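Putative iron-regulated protein A (Parabacteroides distasonis ATCC 8503, PDB 4ECG) binds calcium ions and, as an imelysin-like protein of the M75 peptidase family, is a putative iron-regulated metalloendopeptidase whose activity remains inferred. Local coordinates at residues Phe156-Pro161 / Glu277-Trp282; Ser91-Phe96 / Ile292-Asn297. All coordinates share one frame; numbering follows the deposited sequence.

Interaction 1 (Phe156-Pro161 / Glu277-Trp282). With CA (calcium ion), chain I.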
loop_
_atom_site.group_PDB
_atom_site.type_symbol
_atom_site.label_atom_id
_atom_site.label_comp_id
_atom_site.label_asym_id
_atom_site.label_seq_id
_atom_site.Cartn_x
_atom_site.Cartn_y
_atom_site.Cartn_z
ATOM N N PHE A 156 3.362 1.838 -19.682
ATOM C CA PHE A 156 2.444 0.742 -19.899
ATOM C C PHE A 156 1.244 1.168 -20.765
ATOM O O PHE A 156 0.781 2.292 -20.689
ATOM C CB PHE A 156 1.860 0.238 -18.548
ATOM C CG PHE A 156 2.824 -0.493 -17.678
ATOM C CD1 PHE A 156 3.095 -1.866 -17.892
ATOM C CD2 PHE A 156 3.427 0.125 -16.607
ATOM C CE1 PHE A 156 3.964 -2.551 -17.075
ATOM C CE2 PHE A 156 4.298 -0.573 -15.775
ATOM C CZ PHE A 156 4.578 -1.895 -16.025
ATOM N N LEU A 157 0.721 0.244 -21.552
ATOM C CA LEU A 157 -0.554 0.459 -22.227
ATOM C C LEU A 157 -1.391 -0.809 -22.115
ATOM O O LEU A 157 -1.005 -1.910 -22.569
ATOM C CB LEU A 157 -0.333 0.828 -23.685
ATOM C CG LEU A 157 -1.555 1.209 -24.518
ATOM C CD1 LEU A 157 -2.222 2.447 -23.906
ATOM C CD2 LEU A 157 -1.102 1.456 -25.968
ATOM N N ASP A 158 -2.554 -0.649 -21.515
ATOM C CA ASP A 158 -3.440 -1.765 -21.222
ATOM C C ASP A 158 -2.767 -3.132 -20.882
ATOM O O ASP A 158 -3.048 -4.147 -21.484
ATOM C CB ASP A 158 -4.513 -1.891 -22.313
ATOM C CG ASP A 158 -5.935 -1.849 -21.728
ATOM O OD1 ASP A 158 -6.154 -1.976 -20.474
ATOM O OD2 ASP A 158 -6.844 -1.645 -22.540
ATOM N N GLY A 159 -1.904 -3.122 -19.882
ATOM C CA GLY A 159 -1.306 -4.313 -19.367
ATOM C C GLY A 159 0.097 -4.648 -19.842
ATOM O O GLY A 159 0.740 -5.521 -19.282
ATOM N N GLU A 160 0.581 -3.951 -20.847
ATOM C CA GLU A 160 1.801 -4.359 -21.487
ATOM C C GLU A 160 2.732 -3.189 -21.515
ATOM O O GLU A 160 2.285 -2.051 -21.499
ATOM C CB GLU A 160 1.516 -4.776 -22.948
ATOM C CG GLU A 160 0.696 -6.044 -23.078
ATOM C CD GLU A 160 0.624 -6.605 -24.492
ATOM O OE1 GLU A 160 0.885 -5.864 -25.473
ATOM O OE2 GLU A 160 0.313 -7.809 -24.606
ATOM N N PRO A 161 4.029 -3.464 -21.684
ATOM C CA PRO A 161 4.921 -2.402 -22.077
ATOM C C PRO A 161 4.373 -1.645 -23.226
ATOM O O PRO A 161 3.813 -2.210 -24.165
ATOM C CB PRO A 161 6.174 -3.139 -22.447
ATOM C CG PRO A 161 6.175 -4.311 -21.496
ATOM C CD PRO A 161 4.752 -4.743 -21.601
ATOM N N GLU A 277 -7.552 1.730 -9.783
ATOM C CA GLU A 277 -6.143 1.996 -9.589
ATOM C C GLU A 277 -5.243 0.883 -10.195
ATOM O O GLU A 277 -5.429 -0.277 -9.875
ATOM C CB GLU A 277 -5.876 2.134 -8.082
ATOM C CG GLU A 277 -4.536 2.794 -7.758
ATOM C CD GLU A 277 -4.352 3.185 -6.277
ATOM O OE1 GLU A 277 -5.361 3.257 -5.528
ATOM O OE2 GLU A 277 -3.171 3.430 -5.875
ATOM N N SER A 278 -4.256 1.265 -11.019
ATOM C CA SER A 278 -3.294 0.368 -11.697
ATOM C C SER A 278 -3.942 -0.387 -12.860
ATOM O O SER A 278 -3.447 -1.387 -13.297
ATOM C CB SER A 278 -2.650 -0.639 -10.761
ATOM O OG SER A 278 -1.949 0.030 -9.754
ATOM N N TRP A 279 -5.005 0.141 -13.429
ATOM C CA TRP A 279 -5.440 -0.370 -14.691
ATOM C C TRP A 279 -4.507 -0.150 -15.847
ATOM O O TRP A 279 -4.566 -0.891 -16.832
ATOM C CB TRP A 279 -6.844 0.145 -15.007
ATOM C CG TRP A 279 -6.971 1.479 -15.683
ATOM C CD1 TRP A 279 -7.189 2.709 -15.086
ATOM C CD2 TRP A 279 -7.002 1.748 -17.123
ATOM N NE1 TRP A 279 -7.296 3.701 -16.022
ATOM C CE2 TRP A 279 -7.242 3.190 -17.262
ATOM C CE3 TRP A 279 -6.855 0.978 -18.251
ATOM C CZ2 TRP A 279 -7.344 3.805 -18.484
ATOM C CZ3 TRP A 279 -6.958 1.605 -19.488
ATOM C CH2 TRP A 279 -7.178 3.001 -19.594
ATOM N N TYR A 280 -3.638 0.843 -15.794
ATOM C CA TYR A 280 -2.719 1.021 -16.936
ATOM C C TYR A 280 -1.878 -0.234 -17.162
ATOM O O TYR A 280 -1.681 -0.674 -18.303
ATOM C CB TYR A 280 -1.802 2.255 -16.759
ATOM C CG TYR A 280 -2.528 3.568 -16.530
ATOM C CD1 TYR A 280 -3.730 3.875 -17.198
ATOM C CD2 TYR A 280 -2.017 4.517 -15.666
ATOM C CE1 TYR A 280 -4.373 5.097 -16.996
ATOM C CE2 TYR A 280 -2.675 5.707 -15.444
ATOM C CZ TYR A 280 -3.840 6.012 -16.106
ATOM O OH TYR A 280 -4.495 7.233 -15.851
ATOM N N SER A 281 -1.420 -0.832 -16.063
ATOM C CA SER A 281 -0.500 -1.932 -16.102
ATOM C C SER A 281 -1.152 -3.255 -15.721
ATOM O O SER A 281 -0.468 -4.305 -15.756
ATOM C CB SER A 281 0.669 -1.666 -15.142
ATOM O OG SER A 281 0.225 -1.606 -13.813
ATOM N N TRP A 282 -2.432 -3.221 -15.364
ATOM C CA TRP A 282 -3.133 -4.423 -14.837
ATOM C C TRP A 282 -2.435 -4.946 -13.594
ATOM O O TRP A 282 -2.072 -6.100 -13.531
ATOM C CB TRP A 282 -3.213 -5.554 -15.884
ATOM C CG TRP A 282 -4.002 -5.259 -17.148
ATOM C CD1 TRP A 282 -4.498 -4.033 -17.582
ATOM C CD2 TRP A 282 -4.387 -6.211 -18.226
ATOM N NE1 TRP A 282 -5.136 -4.164 -18.785
ATOM C CE2 TRP A 282 -5.117 -5.431 -19.216
ATOM C CE3 TRP A 282 -4.180 -7.565 -18.455
ATOM C CZ2 TRP A 282 -5.629 -6.001 -20.376
ATOM C CZ3 TRP A 282 -4.685 -8.143 -19.628
ATOM C CH2 TRP A 282 -5.392 -7.382 -20.569
HETATM CA CA CA I . 3.178 -5.504 -26.809
HETATM O O HOH W 1 2.413 -3.068 -26.273
HETATM O O HOH W 2 1.361 -4.548 -28.191
HETATM O O HOH W 3 5.325 -5.051 -28.493
#

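Interaction 2 (Ser91-Phe96 / Ile292-Asn297). With CA (calcium ion), chain F.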
loop_
_atom_site.group_PDB
_atom_site.type_symbol
_atom_site.label_atom_id
_atom_site.label_comp_id
_atom_site.label_asym_id
_atom_site.label_seq_id
_atom_site.Cartn_x
_atom_site.Cartn_y
_atom_site.Cartn_z
ATOM N N SER A 91 3.149 -2.565 2.431
ATOM C CA SER A 91 3.435 -1.687 3.562
ATOM C C SER A 91 2.260 -0.841 3.957
ATOM O O SER A 91 2.375 -0.016 4.866
ATOM C CB SER A 91 4.633 -0.790 3.250
ATOM O OG SER A 91 4.241 0.330 2.501
ATOM N N GLU A 92 1.117 -1.059 3.320
ATOM C CA GLU A 92 -0.046 -0.221 3.571
ATOM C C GLU A 92 -0.764 -0.535 4.878
ATOM O O GLU A 92 -1.671 0.236 5.264
ATOM C CB GLU A 92 -1.008 -0.189 2.380
ATOM C CG GLU A 92 -0.444 0.636 1.207
ATOM C CD GLU A 92 -1.475 1.121 0.179
ATOM O OE1 GLU A 92 -2.644 1.391 0.547
ATOM O OE2 GLU A 92 -1.074 1.272 -1.010
ATOM N N ALA A 93 -0.362 -1.607 5.574
ATOM C CA ALA A 93 -0.921 -1.874 6.922
ATOM C C ALA A 93 -0.236 -0.991 7.963
ATOM O O ALA A 93 -0.682 -0.940 9.108
ATOM C CB ALA A 93 -0.803 -3.351 7.315
ATOM N N PHE A 94 0.837 -0.298 7.550
ATOM C CA PHE A 94 1.532 0.619 8.417
ATOM C C PHE A 94 1.930 1.957 7.743
ATOM O O PHE A 94 3.108 2.311 7.605
ATOM C CB PHE A 94 2.730 -0.069 9.080
ATOM C CG PHE A 94 3.563 -0.910 8.168
ATOM C CD1 PHE A 94 3.234 -2.218 7.925
ATOM C CD2 PHE A 94 4.711 -0.408 7.599
ATOM C CE1 PHE A 94 4.057 -3.027 7.127
ATOM C CE2 PHE A 94 5.503 -1.186 6.809
ATOM C CZ PHE A 94 5.187 -2.506 6.571
ATOM N N LEU A 95 0.905 2.708 7.358
ATOM C CA LEU A 95 1.085 4.024 6.760
ATOM C C LEU A 95 1.244 5.069 7.852
ATOM O O LEU A 95 1.534 6.244 7.558
ATOM C CB LEU A 95 -0.109 4.395 5.886
ATOM C CG LEU A 95 -0.121 3.713 4.533
ATOM C CD1 LEU A 95 -1.531 3.864 3.979
ATOM C CD2 LEU A 95 0.976 4.327 3.641
ATOM N N PHE A 96 1.052 4.665 9.103
ATOM C CA PHE A 96 1.360 5.574 10.218
ATOM C C PHE A 96 2.829 5.880 10.244
ATOM O O PHE A 96 3.608 5.168 9.648
ATOM C CB PHE A 96 0.902 5.049 11.569
ATOM C CG PHE A 96 1.319 3.663 11.868
ATOM C CD1 PHE A 96 2.547 3.401 12.414
ATOM C CD2 PHE A 96 0.452 2.592 11.630
ATOM C CE1 PHE A 96 2.914 2.098 12.759
ATOM C CE2 PHE A 96 0.819 1.282 11.932
ATOM C CZ PHE A 96 2.050 1.034 12.514
ATOM N N ILE A 292 -3.312 -6.931 1.640
ATOM C CA ILE A 292 -3.745 -7.833 2.705
ATOM C C ILE A 292 -2.534 -8.631 3.189
ATOM O O ILE A 292 -2.446 -8.921 4.346
ATOM C CB ILE A 292 -4.894 -8.720 2.243
ATOM C CG1 ILE A 292 -6.037 -7.847 1.715
ATOM C CG2 ILE A 292 -5.334 -9.638 3.367
ATOM C CD1 ILE A 292 -6.607 -6.793 2.684
ATOM N N VAL A 293 -1.549 -8.898 2.335
ATOM C CA VAL A 293 -0.291 -9.544 2.795
ATOM C C VAL A 293 0.357 -8.633 3.851
ATOM O O VAL A 293 0.895 -9.095 4.820
ATOM C CB VAL A 293 0.675 -9.980 1.634
ATOM C CG1 VAL A 293 1.994 -10.543 2.148
ATOM C CG2 VAL A 293 0.074 -11.087 0.828
ATOM N N SER A 294 0.266 -7.333 3.687
ATOM C CA SER A 294 0.761 -6.409 4.692
ATOM C C SER A 294 0.147 -6.677 6.065
ATOM O O SER A 294 0.872 -6.656 7.070
ATOM C CB SER A 294 0.463 -4.955 4.279
ATOM O OG SER A 294 1.145 -4.046 5.099
ATOM N N ILE A 295 -1.165 -6.948 6.109
ATOM C CA ILE A 295 -1.824 -7.273 7.395
ATOM C C ILE A 295 -1.261 -8.577 7.997
ATOM O O ILE A 295 -1.010 -8.698 9.200
ATOM C CB ILE A 295 -3.361 -7.427 7.234
ATOM C CG1 ILE A 295 -4.016 -6.123 6.772
ATOM C CG2 ILE A 295 -3.975 -7.895 8.524
ATOM C CD1 ILE A 295 -5.493 -6.245 6.458
ATOM N N LYS A 296 -1.093 -9.543 7.113
ATOM C CA LYS A 296 -0.700 -10.889 7.434
ATOM C C LYS A 296 0.684 -10.897 8.022
ATOM O O LYS A 296 0.920 -11.512 9.045
ATOM C CB LYS A 296 -0.770 -11.776 6.185
ATOM C CG LYS A 296 -0.606 -13.256 6.466
ATOM C CD LYS A 296 -0.825 -14.113 5.222
ATOM C CE LYS A 296 -0.615 -15.583 5.492
ATOM N NZ LYS A 296 -0.642 -16.386 4.241
ATOM N N ASN A 297 1.581 -10.180 7.386
ATOM C CA ASN A 297 2.949 -10.001 7.877
ATOM C C ASN A 297 2.949 -9.385 9.228
ATOM O O ASN A 297 3.708 -9.814 10.095
ATOM C CB ASN A 297 3.718 -9.074 6.913
ATOM C CG ASN A 297 4.050 -9.742 5.576
ATOM O OD1 ASN A 297 3.856 -10.984 5.365
ATOM N ND2 ASN A 297 4.566 -8.921 4.651
HETATM CA CA CA F . -2.080 2.603 -3.194
#

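Interaction 1 (Phe156-Pro161 / Glu277-Trp282)
D158 and G159, at the tip of a β-hairpin, dock on Y280, S281 and W282 in the loop between helices 271-275 and 284-300, joined by one backbone and one side-chain hydrogen bond and by two CH-pi contacts. The hairpin turns through a type I' turn from L157 to E160, closed by L157 N to E160 O and E160 N to L157 O. At its tip, G159 N donates to Y280 O (2.9 Å). The CA of G159 lies 3.6 Å from the centroid of the five-membered ring of W282; a side chain here would run into that indole and into the preceding carbonyl, so glycine suits the place.

The indole also uses its edge: NE1 of W282 gives an almost straight bond to OD1 of D158 (2.9 Å, 170°), with the oxygen in the ring plane but the carboxylate turned steeply, 78° from it. The same OD1 meets the edge of the W279 ring and forms a salt bridge with R349, so an acidic residue fits between indoles and a guanidinium. On the other flank, CB of S281 lies over the face of the F156 ring, 3.5 Å from its centroid. CG of F156 anti to the carbonyl carbon (chi1 -71°) brings the ring beside this small serine, whose OG is held by E152. Past the turn, E160 OE1 binds a calcium ion at 2.7 Å, which also carries three waters.

Helix 71-89 lies against F156 through W81, edge-to-face, and its R82 bonds S281 O, so hairpin and loop both lean on it; helix 147-155 holds S281 through E152, while the tip meets the loop itself.

Interaction 2 (Ser91-Phe96 / Ile292-Asn297)
A93 and S294 meet through a single polar bond: the amide N of A93 donates to OG of S294 at 2.9 Å, with an N-H...O angle of 150°. The methyl of A93 points at the helix and lies against the same hydroxyl, its CB 3.0 Å from S294 OG with the serine CB behind, then reaches CG1 of I295 at 4.3 Å. Small residues on both sides suit so close an approach of loop and helix, with CA atoms of A93 and S294 5.3 Å apart.

With chi1 at -169°, OG lies opposite the backbone N of S294 and reaches from helix 284-300 to the loop, where it also bonds Q90 O. One buried OG thus serves two backbone groups of the loop. With an alanine in place of S294, the A93 amide and the Q90 carbonyl would probably be left without this partner in a buried setting.

Further out, the loop braces itself: F94 N bonds S91 O at 3.1 Å, and a chi1 of 44° folds the F94 ring back so that this carbonyl oxygen sits over its face. F39 and Y48 meet that ring edge-to-face, and S91 OG bonds W88 O.

From the same turn E92 extends the other way, its OE2 2.7 Å from a calcium ion that D109 also binds. A calcium-site loop pinned to a neighbouring helix by a serine hydroxyl completes this part of the mainly helical imelysin-like fold.

Overall arrangement
From the N terminus, the chain runs through helix 71-89 into 91-96, the first half of interaction 2. It then passes helix 147-155 to the hairpin 156-161, where interaction 1 opens. After more than a hundred residues, 277-282 returns to the hairpin and closes interaction 1; helix 284-300 follows at once, and its 292-297 part closes interaction 2, so interaction 1 lies wholly within the larger loop. The centres are 24 Å apart and the contacts do not touch. Interaction 2 is deep in the chain and interaction 1 nearer its periphery, so the two ends of the 277-297 region are anchored to different earlier parts of the helical fold.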